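Local coordinates for malonyl CoA-acyl carrier protein transacylase (Synechocystis sp. PCC 6803 substr. Kazusa, PDB 4RR5), which transfers the malonyl group from malonyl-CoA to the holo acyl carrier protein, supplying malonyl-ACP for fatty acid biosynthesis, at residues V19-T24 and E29-A34; V147-N152 and V158-V163; L107-Q112 and A200-A205. All coordinates share one frame; numbering follows the deposited sequence.

Contact 1: residues V19-T24 and E29-A34; sequences VDLLST and EKYQQA
The edge of the Tyr31 ring meets a methyl of Leu22: CD2 lies 3.7 Å from Leu22 CD1, which sits near the plane of the ring, so the touch is at the ring edge and not over a face. The motif is a 3-10 turn, residues 19-21, leading into an N-capped helix, 25-38, whose Tyr31 reaches back to residues 21-22. Leu21 is met more loosely, its CD1 being 4.1 Å from Tyr31 OH, with the two side chains at about a right angle. With chi1 at -81°, Tyr31 CG stands anti to the carbonyl carbon, and the ring extends from the helix toward the turn. Its hydroxyl is hydrogen-bonded to the backbone O of Gly18, which ties the far end of the ring to the chain just before the turn. Ile66 and Ile69 of helix 56-76 and Val42 and Val43 of helix 42-46 add apolar contacts to Tyr31, consistent with its burial. Further out, residues 21-24 are held by Thr24, the N-cap residue, whose OG1 accepts from Ala27 N. Leu21 O accepts two bonds from this residue, 3.0 Å from Thr24 N and 2.8 Å from Thr24 OG1, the latter at a C=O...donor angle of 161°.

Contact 2: residues V147-N152 and V158-V163; sequences VLANDN and VISGTV
Val158 O is gripped by two successive backbone N-H groups, Ala149 N at 2.8 Å and Asn150 N at 3.1 Å, and this shared acceptor marks a classic beta bulge in the antiparallel hairpin of strands 146-153 and 156-161. Ala149 N comes nearly in line with the carbonyl (C=O...donor angle 160°), whereas Asn150 N comes in at 133°, tilted from the carbonyl plane. Leu148 pairs with Ile159, and Ala149 and Asn150 then both face the single residue Val158, so the register slips by one. Beyond the bulge, Val158 N returns a bond to Asn150 O; before it, Val147 and Ser160 form a regular hydrogen-bonded pair, with Val147 N to Ser160 O and Ser160 N to Val147 O both 2.8 Å.

Within the bulge the Ala149 methyl points toward the partner strand, its CB 3.5 Å from Ser160 CB. Asn150 and Val158 run side by side in the same direction, with their CB atoms 3.6 Å apart. This face looks toward the active site: the side chain of Ala149 lies about 4 Å from that of His188, and that of Asn150 about 6 Å from that of Ser88, both probably catalytic. Ser160 OG bonds to Phe187 O, next to that histidine, and Asn152 OD1 accepts from His87 NE2, beside the serine. Val158 CG2, anti to its carbonyl carbon, lies 4.0 Å from Asn152 ND2.

Contact 3: residues L107-Q112 and A200-A205; sequences LQLVKQ and AQTLTA
Gln112 reaches across to Thr202 from helix 103-119, and its chain can be followed outward atom by atom. From CB the chain runs with CG anti to the backbone N (chi1 180°) and stays extended beyond CG, which carries the amide to helix 193-204. CB and CG serve as the spacer, and the contact begins at CD, 3.6 Å from Thr202 OG1. At the amide the two branches part company: OE1 lies against the methyl, 3.3 Å from Thr202 CG2, while NE2 donates to Thr202 OG1 at 3.0 Å. The hydroxyl oxygen lies in the amide plane and the N-H...O angle is 153°, so the bond is moderately bent. Thr202 thus meets the amide with both its branches, and the two side chains approach from opposite directions.

Beside this polar link runs an apolar one. Leu109 CD2 touches Leu203 CD2 at 3.8 Å and Thr202 CG2 at 4.1 Å, the two leucines crossing at about a right angle. Thr202 CG2 therefore borders both the amide and the leucine pair.

The short helical segments are antiparallel, at 171°, yet their axes come no closer than 11.1 Å, and the contact is accordingly made by side-chain ends. Tyr92 of helix 90-97 touches both Leu109 and Leu203. Behind Leu203 lies helix 227-235, through Leu234 and Ile235, whereas helix 103-119 packs through Leu107 against helices 25-38 and 56-76.

How the contacts relate
Along the chain, contact 1 closes first; contact 3 then opens, and contact 2 is nested within the loop that contact 3 closes. Contacts 1 and 2 lie on opposite sides of the chain's centre, their centres 34 Å apart, while contact 3 is 23 Å from contact 1 and 24 Å from contact 2, centre to centre. Only contacts 1 and 3 touch, where helix 25-38 meets helix 103-119 and Ala34 CA lies 3.5 Å from Leu107 CD2. Contact 2 belongs to the mixed sheet 178-180/124-129/156-161/146-153/242-243 of the smaller, ferredoxin-like subdomain, beside the larger alpha/beta core with the parallel sheet. Helical packing thus joins contacts 1 and 3, whereas contact 2 alone borders the probable catalytic residues.

Contact 1: residues V19-T24 and E29-A34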
ATOM      1  N   VAL A  19     -18.100   3.390  -3.498  1.00 24.60           N
ATOM      2  CA  VAL A  19     -19.369   3.410  -4.219  1.00 25.09           C
ATOM      3  C   VAL A  19     -20.099   4.732  -4.049  1.00 22.64           C
ATOM      4  O   VAL A  19     -20.708   5.225  -4.995  1.00 24.03           O
ATOM      5  CB  VAL A  19     -20.269   2.277  -3.802  1.00 23.68           C
ATOM      6  CG1 VAL A  19     -21.559   2.357  -4.558  1.00 24.17           C
ATOM      7  CG2 VAL A  19     -19.589   0.964  -4.098  1.00 23.31           C
ATOM      8  N   ASP A  20     -19.988   5.345  -2.878  1.00 26.32           N
ATOM      9  CA  ASP A  20     -20.615   6.654  -2.672  1.00 27.03           C
ATOM     10  C   ASP A  20     -19.930   7.762  -3.463  1.00 25.12           C
ATOM     11  O   ASP A  20     -20.479   8.853  -3.594  1.00 27.64           O
ATOM     12  CB  ASP A  20     -20.611   7.041  -1.204  1.00 25.06           C
ATOM     13  CG  ASP A  20     -19.216   7.172  -0.657  1.00 30.37           C
ATOM     14  OD1 ASP A  20     -18.379   6.318  -0.999  1.00 32.01           O
ATOM     15  OD2 ASP A  20     -18.941   8.129   0.094  1.00 36.03           O
ATOM     16  N   LEU A  21     -18.733   7.492  -3.982  1.00 25.48           N
ATOM     17  CA  LEU A  21     -17.970   8.513  -4.707  1.00 23.41           C
ATOM     18  C   LEU A  21     -18.570   8.797  -6.071  1.00 22.43           C
ATOM     19  O   LEU A  21     -18.304   9.835  -6.673  1.00 20.94           O
ATOM     20  CB  LEU A  21     -16.523   8.077  -4.876  1.00 23.17           C
ATOM     21  CG  LEU A  21     -15.779   7.788  -3.575  1.00 24.82           C
ATOM     22  CD1 LEU A  21     -14.389   7.288  -3.899  1.00 16.99           C
ATOM     23  CD2 LEU A  21     -15.744   9.042  -2.680  1.00 21.78           C
ATOM     24  N   LEU A  22     -19.404   7.863  -6.515  1.00 23.36           N
ATOM     25  CA  LEU A  22     -19.944   7.789  -7.869  1.00 22.70           C
ATOM     26  C   LEU A  22     -20.819   8.986  -8.302  1.00 22.42           C
ATOM     27  O   LEU A  22     -21.050   9.212  -9.484  1.00 22.88           O
ATOM     28  CB  LEU A  22     -20.739   6.488  -7.980  1.00 19.72           C
ATOM     29  CG  LEU A  22     -21.203   6.015  -9.351  1.00 29.38           C
ATOM     30  CD1 LEU A  22     -20.104   6.185 -10.408  1.00 23.61           C
ATOM     31  CD2 LEU A  22     -21.638   4.543  -9.227  1.00 23.90           C
ATOM     32  N   SER A  23     -21.304   9.755  -7.345  1.00 20.37           N
ATOM     33  CA  SER A  23     -22.089  10.923  -7.686  1.00 22.23           C
ATOM     34  C   SER A  23     -21.200  12.105  -8.117  1.00 23.66           C
ATOM     35  O   SER A  23     -21.697  13.086  -8.666  1.00 26.65           O
ATOM     36  CB  SER A  23     -22.981  11.305  -6.501  1.00 25.37           C
ATOM     37  OG  SER A  23     -22.210  11.491  -5.323  1.00 23.73           O
ATOM     38  N   THR A  24     -19.891  12.020  -7.882  1.00 21.23           N
ATOM     39  CA  THR A  24     -18.969  13.044  -8.387  1.00 23.45           C
ATOM     40  C   THR A  24     -18.609  12.764  -9.864  1.00 22.27           C
ATOM     41  O   THR A  24     -18.470  11.605 -10.284  1.00 19.08           O
ATOM     42  CB  THR A  24     -17.653  13.138  -7.530  1.00 27.02           C
ATOM     43  OG1 THR A  24     -16.829  11.979  -7.741  1.00 22.81           O
ATOM     44  CG2 THR A  24     -17.962  13.262  -6.036  1.00 18.30           C
ATOM     45  N   GLU A  29     -16.091   9.484 -14.267  1.00 25.97           N
ATOM     46  CA  GLU A  29     -15.118   9.466 -15.344  1.00 22.06           C
ATOM     47  C   GLU A  29     -14.016   8.418 -15.125  1.00 23.73           C
ATOM     48  O   GLU A  29     -13.855   7.499 -15.928  1.00 26.69           O
ATOM     49  CB  GLU A  29     -14.535  10.876 -15.492  1.00 26.34           C
ATOM     50  CG  GLU A  29     -13.270  10.998 -16.321  1.00 32.20           C
ATOM     51  CD  GLU A  29     -12.663  12.401 -16.256  1.00 44.13           C
ATOM     52  OE1 GLU A  29     -13.342  13.346 -15.788  1.00 44.14           O
ATOM     53  OE2 GLU A  29     -11.495  12.564 -16.673  1.00 56.54           O
ATOM     54  N   LYS A  30     -13.280   8.525 -14.028  1.00 23.76           N
ATOM     55  CA  LYS A  30     -12.185   7.588 -13.786  1.00 26.89           C
ATOM     56  C   LYS A  30     -12.637   6.128 -13.671  1.00 24.91           C
ATOM     57  O   LYS A  30     -11.914   5.221 -14.084  1.00 24.75           O
ATOM     58  CB  LYS A  30     -11.415   7.988 -12.535  1.00 23.98           C
ATOM     59  CG  LYS A  30     -10.621   9.223 -12.746  1.00 24.63           C
ATOM     60  CD  LYS A  30      -9.359   9.199 -11.931  1.00 30.39           C
ATOM     61  CE  LYS A  30      -8.394  10.225 -12.493  1.00 30.06           C
ATOM     62  NZ  LYS A  30      -9.110  11.527 -12.673  1.00 37.17           N
ATOM     63  N   TYR A  31     -13.823   5.905 -13.121  1.00 20.57           N
ATOM     64  CA  TYR A  31     -14.383   4.563 -13.087  1.00 23.74           C
ATOM     65  C   TYR A  31     -14.559   4.023 -14.489  1.00 23.38           C
ATOM     66  O   TYR A  31     -14.325   2.843 -14.723  1.00 23.92           O
ATOM     67  CB  TYR A  31     -15.733   4.532 -12.351  1.00 21.69           C
ATOM     68  CG  TYR A  31     -15.615   4.484 -10.838  1.00 20.97           C
ATOM     69  CD1 TYR A  31     -14.581   3.780 -10.228  1.00 16.72           C
ATOM     70  CD2 TYR A  31     -16.527   5.159 -10.023  1.00 19.77           C
ATOM     71  CE1 TYR A  31     -14.466   3.739  -8.847  1.00 21.94           C
ATOM     72  CE2 TYR A  31     -16.418   5.125  -8.635  1.00 20.58           C
ATOM     73  CZ  TYR A  31     -15.382   4.413  -8.048  1.00 22.61           C
ATOM     74  OH  TYR A  31     -15.249   4.377  -6.667  1.00 19.96           O
ATOM     75  N   GLN A  32     -14.979   4.884 -15.416  1.00 28.02           N
ATOM     76  CA  GLN A  32     -15.211   4.458 -16.801  1.00 29.95           C
ATOM     77  C   GLN A  32     -13.888   4.181 -17.490  1.00 29.54           C
ATOM     78  O   GLN A  32     -13.764   3.193 -18.211  1.00 30.16           O
ATOM     79  CB  GLN A  32     -16.015   5.506 -17.581  1.00 31.16           C
ATOM     80  CG  GLN A  32     -17.518   5.446 -17.307  1.00 34.76           C
ATOM     81  CD  GLN A  32     -18.268   6.703 -17.748  1.00 43.76           C
ATOM     82  OE1 GLN A  32     -17.703   7.604 -18.380  1.00 49.25           O
ATOM     83  NE2 GLN A  32     -19.551   6.768 -17.411  1.00 41.10           N
ATOM     84  N   GLN A  33     -12.906   5.052 -17.257  1.00 27.05           N
ATOM     85  CA  GLN A  33     -11.534   4.795 -17.675  1.00 27.33           C
ATOM     86  C   GLN A  33     -11.011   3.473 -17.132  1.00 32.80           C
ATOM     87  O   GLN A  33     -10.407   2.696 -17.869  1.00 32.92           O
ATOM     88  CB  GLN A  33     -10.603   5.904 -17.217  1.00 29.40           C
ATOM     89  CG  GLN A  33     -10.858   7.243 -17.828  1.00 31.43           C
ATOM     90  CD  GLN A  33      -9.827   8.251 -17.371  1.00 39.17           C
ATOM     91  OE1 GLN A  33     -10.168   9.350 -16.920  1.00 36.57           O
ATOM     92  NE2 GLN A  33      -8.550   7.875 -17.475  1.00 36.98           N
ATOM     93  N   ALA A  34     -11.210   3.227 -15.838  1.00 23.50           N
ATOM     94  CA  ALA A  34     -10.755   1.973 -15.260  1.00 24.80           C
ATOM     95  C   ALA A  34     -11.461   0.798 -15.923  1.00 28.47           C
ATOM     96  O   ALA A  34     -10.855  -0.249 -16.139  1.00 30.98           O
ATOM     97  CB  ALA A  34     -10.975   1.946 -13.762  1.00 24.57           C
TER

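Contact 2: residues V147-N152 and V158-V163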
ATOM      1  N   VAL A 147      11.166 -14.149   6.279  1.00 40.84           N
ATOM      2  CA  VAL A 147      11.746 -12.812   6.321  1.00 33.96           C
ATOM      3  C   VAL A 147      10.724 -11.779   6.827  1.00 32.80           C
ATOM      4  O   VAL A 147       9.526 -12.061   6.908  1.00 30.46           O
ATOM      5  CB  VAL A 147      12.268 -12.393   4.929  1.00 31.82           C
ATOM      6  CG1 VAL A 147      11.128 -11.891   4.053  1.00 24.95           C
ATOM      7  CG2 VAL A 147      13.374 -11.340   5.053  1.00 30.49           C
ATOM      8  N   LEU A 148      11.202 -10.592   7.186  1.00 30.20           N
ATOM      9  CA  LEU A 148      10.319  -9.518   7.596  1.00 27.81           C
ATOM     10  C   LEU A 148       9.871  -8.737   6.358  1.00 29.89           C
ATOM     11  O   LEU A 148      10.696  -8.253   5.582  1.00 32.04           O
ATOM     12  CB  LEU A 148      11.006  -8.609   8.610  1.00 24.41           C
ATOM     13  CG  LEU A 148      10.055  -7.738   9.434  1.00 33.83           C
ATOM     14  CD1 LEU A 148      10.449  -7.705  10.887  1.00 33.81           C
ATOM     15  CD2 LEU A 148      10.042  -6.332   8.876  1.00 35.31           C
ATOM     16  N   ALA A 149       8.558  -8.631   6.184  1.00 26.19           N
ATOM     17  CA  ALA A 149       7.954  -8.126   4.953  1.00 29.52           C
ATOM     18  C   ALA A 149       7.338  -6.743   5.147  1.00 29.17           C
ATOM     19  O   ALA A 149       7.398  -5.891   4.261  1.00 29.67           O
ATOM     20  CB  ALA A 149       6.890  -9.116   4.443  1.00 26.00           C
ATOM     21  N   ASN A 150       6.720  -6.538   6.302  1.00 25.71           N
ATOM     22  CA  ASN A 150       6.288  -5.213   6.710  1.00 26.79           C
ATOM     23  C   ASN A 150       6.913  -4.884   8.038  1.00 30.73           C
ATOM     24  O   ASN A 150       6.913  -5.723   8.947  1.00 27.36           O
ATOM     25  CB  ASN A 150       4.766  -5.109   6.870  1.00 26.09           C
ATOM     26  CG  ASN A 150       4.008  -5.339   5.587  1.00 24.54           C
ATOM     27  OD1 ASN A 150       4.592  -5.575   4.522  1.00 29.73           O
ATOM     28  ND2 ASN A 150       2.682  -5.307   5.688  1.00 24.63           N
ATOM     29  N   ASP A 151       7.424  -3.664   8.162  1.00 27.54           N
ATOM     30  CA  ASP A 151       7.702  -3.111   9.474  1.00 26.01           C
ATOM     31  C   ASP A 151       6.743  -1.949   9.667  1.00 26.41           C
ATOM     32  O   ASP A 151       6.974  -0.845   9.173  1.00 29.64           O
ATOM     33  CB  ASP A 151       9.155  -2.671   9.591  1.00 26.92           C
ATOM     34  CG  ASP A 151       9.436  -1.916  10.874  1.00 31.60           C
ATOM     35  OD1 ASP A 151       8.807  -2.213  11.904  1.00 35.82           O
ATOM     36  OD2 ASP A 151      10.290  -1.013  10.856  1.00 35.35           O
ATOM     37  N   ASN A 152       5.658  -2.202  10.387  1.00 27.66           N
ATOM     38  CA  ASN A 152       4.529  -1.280  10.402  1.00 27.79           C
ATOM     39  C   ASN A 152       4.463  -0.322  11.600  1.00 29.20           C
ATOM     40  O   ASN A 152       4.295   0.884  11.428  1.00 33.43           O
ATOM     41  CB  ASN A 152       3.239  -2.091  10.313  1.00 29.40           C
ATOM     42  CG  ASN A 152       3.038  -2.707   8.946  1.00 25.29           C
ATOM     43  OD1 ASN A 152       3.439  -2.129   7.932  1.00 21.51           O
ATOM     44  ND2 ASN A 152       2.413  -3.892   8.906  1.00 27.55           N
ATOM     45  N   VAL A 158       4.877  -7.737   9.867  1.00 32.64           N
ATOM     46  CA  VAL A 158       4.384  -8.843   9.075  1.00 28.72           C
ATOM     47  C   VAL A 158       5.568  -9.655   8.583  1.00 27.09           C
ATOM     48  O   VAL A 158       6.500  -9.103   8.015  1.00 29.71           O
ATOM     49  CB  VAL A 158       3.554  -8.353   7.897  1.00 29.93           C
ATOM     50  CG1 VAL A 158       3.383  -9.460   6.870  1.00 27.32           C
ATOM     51  CG2 VAL A 158       2.207  -7.830   8.400  1.00 28.18           C
ATOM     52  N   ILE A 159       5.555 -10.957   8.831  1.00 29.84           N
ATOM     53  CA  ILE A 159       6.602 -11.820   8.306  1.00 31.99           C
ATOM     54  C   ILE A 159       6.093 -12.552   7.069  1.00 31.09           C
ATOM     55  O   ILE A 159       4.889 -12.656   6.861  1.00 28.57           O
ATOM     56  CB  ILE A 159       7.099 -12.834   9.350  1.00 33.50           C
ATOM     57  CG1 ILE A 159       5.947 -13.664   9.905  1.00 32.83           C
ATOM     58  CG2 ILE A 159       7.821 -12.125  10.478  1.00 30.84           C
ATOM     59  CD1 ILE A 159       6.416 -14.686  10.896  1.00 44.89           C
ATOM     60  N   SER A 160       7.018 -13.036   6.247  1.00 28.06           N
ATOM     61  CA  SER A 160       6.670 -13.614   4.955  1.00 34.44           C
ATOM     62  C   SER A 160       7.556 -14.813   4.655  1.00 41.55           C
ATOM     63  O   SER A 160       8.725 -14.833   5.033  1.00 39.14           O
ATOM     64  CB  SER A 160       6.810 -12.566   3.841  1.00 33.54           C
ATOM     65  OG  SER A 160       6.415 -13.067   2.572  1.00 26.58           O
ATOM     66  N   GLY A 161       7.007 -15.814   3.975  1.00 43.88           N
ATOM     67  CA  GLY A 161       7.816 -16.952   3.583  1.00 44.70           C
ATOM     68  C   GLY A 161       7.053 -18.245   3.399  1.00 45.64           C
ATOM     69  O   GLY A 161       5.855 -18.242   3.083  1.00 43.48           O
ATOM     70  N   THR A 162       7.761 -19.356   3.586  1.00 44.88           N
ATOM     71  CA  THR A 162       7.170 -20.680   3.419  1.00 54.48           C
ATOM     72  C   THR A 162       6.078 -20.887   4.461  1.00 50.88           C
ATOM     73  O   THR A 162       6.131 -20.297   5.546  1.00 42.69           O
ATOM     74  CB  THR A 162       8.234 -21.803   3.530  1.00 47.71           C
ATOM     75  OG1 THR A 162       8.789 -21.826   4.854  1.00 44.89           O
ATOM     76  CG2 THR A 162       9.348 -21.578   2.517  1.00 45.62           C
ATOM     77  N   VAL A 163       5.079 -21.702   4.123  1.00 52.96           N
ATOM     78  CA  VAL A 163       3.995 -22.006   5.061  1.00 54.93           C
ATOM     79  C   VAL A 163       4.540 -22.602   6.353  1.00 55.61           C
ATOM     80  O   VAL A 163       4.254 -22.104   7.453  1.00 52.48           O
ATOM     81  CB  VAL A 163       2.966 -22.986   4.464  1.00 57.70           C
ATOM     82  CG1 VAL A 163       1.952 -23.401   5.534  1.00 52.97           C
ATOM     83  CG2 VAL A 163       2.261 -22.361   3.257  1.00 51.05           C
TER

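Contact 3: residues L107-Q112 and A200-A205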
ATOM      1  N   LEU A 107      -2.739   2.383 -13.586  1.00 21.37           N
ATOM      2  CA  LEU A 107      -3.691   1.291 -13.488  1.00 19.50           C
ATOM      3  C   LEU A 107      -3.162   0.079 -14.241  1.00 21.37           C
ATOM      4  O   LEU A 107      -3.263  -1.046 -13.759  1.00 18.59           O
ATOM      5  CB  LEU A 107      -5.064   1.714 -14.026  1.00 21.94           C
ATOM      6  CG  LEU A 107      -6.189   0.685 -13.874  1.00 23.54           C
ATOM      7  CD1 LEU A 107      -6.175   0.036 -12.489  1.00 18.80           C
ATOM      8  CD2 LEU A 107      -7.518   1.349 -14.112  1.00 21.23           C
ATOM      9  N   GLN A 108      -2.571   0.303 -15.412  1.00 21.71           N
ATOM     10  CA  GLN A 108      -2.002  -0.815 -16.162  1.00 24.79           C
ATOM     11  C   GLN A 108      -0.870  -1.501 -15.373  1.00 24.98           C
ATOM     12  O   GLN A 108      -0.807  -2.735 -15.316  1.00 23.89           O
ATOM     13  CB  GLN A 108      -1.506  -0.358 -17.537  1.00 29.66           C
ATOM     14  CG  GLN A 108      -1.188  -1.528 -18.493  1.00 34.10           C
ATOM     15  CD  GLN A 108      -2.362  -2.512 -18.695  1.00 31.71           C
ATOM     16  OE1 GLN A 108      -2.181  -3.734 -18.625  1.00 31.98           O
ATOM     17  NE2 GLN A 108      -3.549  -1.980 -18.971  1.00 22.91           N
ATOM     18  N   LEU A 109      -0.005  -0.708 -14.737  1.00 19.12           N
ATOM     19  CA  LEU A 109       1.026  -1.262 -13.857  1.00 23.12           C
ATOM     20  C   LEU A 109       0.432  -2.075 -12.713  1.00 24.50           C
ATOM     21  O   LEU A 109       0.864  -3.198 -12.446  1.00 26.73           O
ATOM     22  CB  LEU A 109       1.909  -0.144 -13.293  1.00 24.86           C
ATOM     23  CG  LEU A 109       2.778   0.526 -14.353  1.00 26.03           C
ATOM     24  CD1 LEU A 109       3.428   1.767 -13.811  1.00 25.75           C
ATOM     25  CD2 LEU A 109       3.820  -0.481 -14.823  1.00 27.52           C
ATOM     26  N   VAL A 110      -0.564  -1.510 -12.039  1.00 25.74           N
ATOM     27  CA  VAL A 110      -1.184  -2.180 -10.914  1.00 19.15           C
ATOM     28  C   VAL A 110      -1.827  -3.487 -11.358  1.00 23.73           C
ATOM     29  O   VAL A 110      -1.707  -4.524 -10.690  1.00 26.01           O
ATOM     30  CB  VAL A 110      -2.205  -1.273 -10.264  1.00 20.55           C
ATOM     31  CG1 VAL A 110      -3.135  -2.073  -9.355  1.00 18.14           C
ATOM     32  CG2 VAL A 110      -1.483  -0.166  -9.495  1.00 18.92           C
ATOM     33  N   LYS A 111      -2.478  -3.443 -12.514  1.00 23.24           N
ATOM     34  CA  LYS A 111      -3.142  -4.616 -13.064  1.00 22.84           C
ATOM     35  C   LYS A 111      -2.154  -5.745 -13.275  1.00 25.42           C
ATOM     36  O   LYS A 111      -2.416  -6.889 -12.906  1.00 27.75           O
ATOM     37  CB  LYS A 111      -3.827  -4.253 -14.373  1.00 26.19           C
ATOM     38  CG  LYS A 111      -4.569  -5.357 -15.078  1.00 25.56           C
ATOM     39  CD  LYS A 111      -5.216  -4.738 -16.328  1.00 28.38           C
ATOM     40  CE  LYS A 111      -6.114  -5.705 -17.061  1.00 34.77           C
ATOM     41  NZ  LYS A 111      -5.307  -6.758 -17.714  1.00 42.18           N
ATOM     42  N   GLN A 112      -1.011  -5.419 -13.864  1.00 28.63           N
ATOM     43  CA  GLN A 112       0.004  -6.429 -14.121  1.00 31.36           C
ATOM     44  C   GLN A 112       0.616  -6.888 -12.811  1.00 28.41           C
ATOM     45  O   GLN A 112       0.765  -8.088 -12.584  1.00 30.70           O
ATOM     46  CB  GLN A 112       1.086  -5.905 -15.062  1.00 31.20           C
ATOM     47  CG  GLN A 112       2.176  -6.929 -15.353  1.00 39.63           C
ATOM     48  CD  GLN A 112       3.147  -6.455 -16.421  1.00 44.28           C
ATOM     49  OE1 GLN A 112       2.862  -5.496 -17.141  1.00 44.03           O
ATOM     50  NE2 GLN A 112       4.303  -7.126 -16.529  1.00 37.07           N
ATOM     51  N   ALA A 200       9.456  -6.185 -13.644  1.00 41.54           N
ATOM     52  CA  ALA A 200      10.507  -5.159 -13.658  1.00 41.20           C
ATOM     53  C   ALA A 200      10.913  -4.764 -15.071  1.00 34.75           C
ATOM     54  O   ALA A 200      11.182  -3.595 -15.334  1.00 33.84           O
ATOM     55  CB  ALA A 200      11.731  -5.635 -12.888  1.00 39.56           C
ATOM     56  N   GLN A 201      10.987  -5.748 -15.962  1.00 38.69           N
ATOM     57  CA  GLN A 201      11.201  -5.479 -17.379  1.00 43.46           C
ATOM     58  C   GLN A 201      10.141  -4.483 -17.868  1.00 43.92           C
ATOM     59  O   GLN A 201      10.469  -3.465 -18.469  1.00 41.16           O
ATOM     60  CB  GLN A 201      11.172  -6.784 -18.198  1.00 48.43           C
ATOM     61  CG  GLN A 201      12.559  -7.433 -18.390  1.00 51.17           C
ATOM     62  CD  GLN A 201      12.514  -8.941 -18.699  1.00 61.71           C
ATOM     63  OE1 GLN A 201      11.501  -9.473 -19.160  1.00 59.96           O
ATOM     64  NE2 GLN A 201      13.626  -9.630 -18.439  1.00 60.45           N
ATOM     65  N   THR A 202       8.874  -4.763 -17.574  1.00 45.60           N
ATOM     66  CA  THR A 202       7.780  -3.835 -17.877  1.00 39.79           C
ATOM     67  C   THR A 202       7.965  -2.444 -17.244  1.00 40.82           C
ATOM     68  O   THR A 202       7.753  -1.406 -17.897  1.00 33.60           O
ATOM     69  CB  THR A 202       6.426  -4.421 -17.407  1.00 43.23           C
ATOM     70  OG1 THR A 202       6.010  -5.458 -18.307  1.00 42.82           O
ATOM     71  CG2 THR A 202       5.348  -3.334 -17.325  1.00 37.02           C
ATOM     72  N   LEU A 203       8.358  -2.424 -15.972  1.00 39.68           N
ATOM     73  CA  LEU A 203       8.481  -1.165 -15.240  1.00 35.03           C
ATOM     74  C   LEU A 203       9.580  -0.257 -15.787  1.00 39.93           C
ATOM     75  O   LEU A 203       9.364   0.949 -15.939  1.00 43.21           O
ATOM     76  CB  LEU A 203       8.727  -1.425 -13.755  1.00 34.64           C
ATOM     77  CG  LEU A 203       7.549  -1.174 -12.808  1.00 36.63           C
ATOM     78  CD1 LEU A 203       7.929  -1.424 -11.346  1.00 29.46           C
ATOM     79  CD2 LEU A 203       7.009   0.229 -12.979  1.00 35.80           C
ATOM     80  N   THR A 204      10.756  -0.819 -16.076  1.00 41.18           N
ATOM     81  CA  THR A 204      11.876  -0.007 -16.573  1.00 37.21           C
ATOM     82  C   THR A 204      11.594   0.689 -17.910  1.00 35.52           C
ATOM     83  O   THR A 204      12.166   1.747 -18.167  1.00 41.87           O
ATOM     84  CB  THR A 204      13.186  -0.841 -16.705  1.00 35.91           C
ATOM     85  OG1 THR A 204      12.869  -2.221 -16.889  1.00 41.76           O
ATOM     86  CG2 THR A 204      14.060  -0.702 -15.469  1.00 38.78           C
ATOM     87  N   ALA A 205      10.708   0.120 -18.738  1.00 34.09           N
ATOM     88  CA  ALA A 205      10.361   0.695 -20.049  1.00 31.00           C
ATOM     89  C   ALA A 205       9.377   1.840 -19.929  1.00 41.01           C
ATOM     90  O   ALA A 205       8.980   2.448 -20.923  1.00 51.27           O
ATOM     91  CB  ALA A 205       9.786  -0.362 -20.962  1.00 32.82           C
TER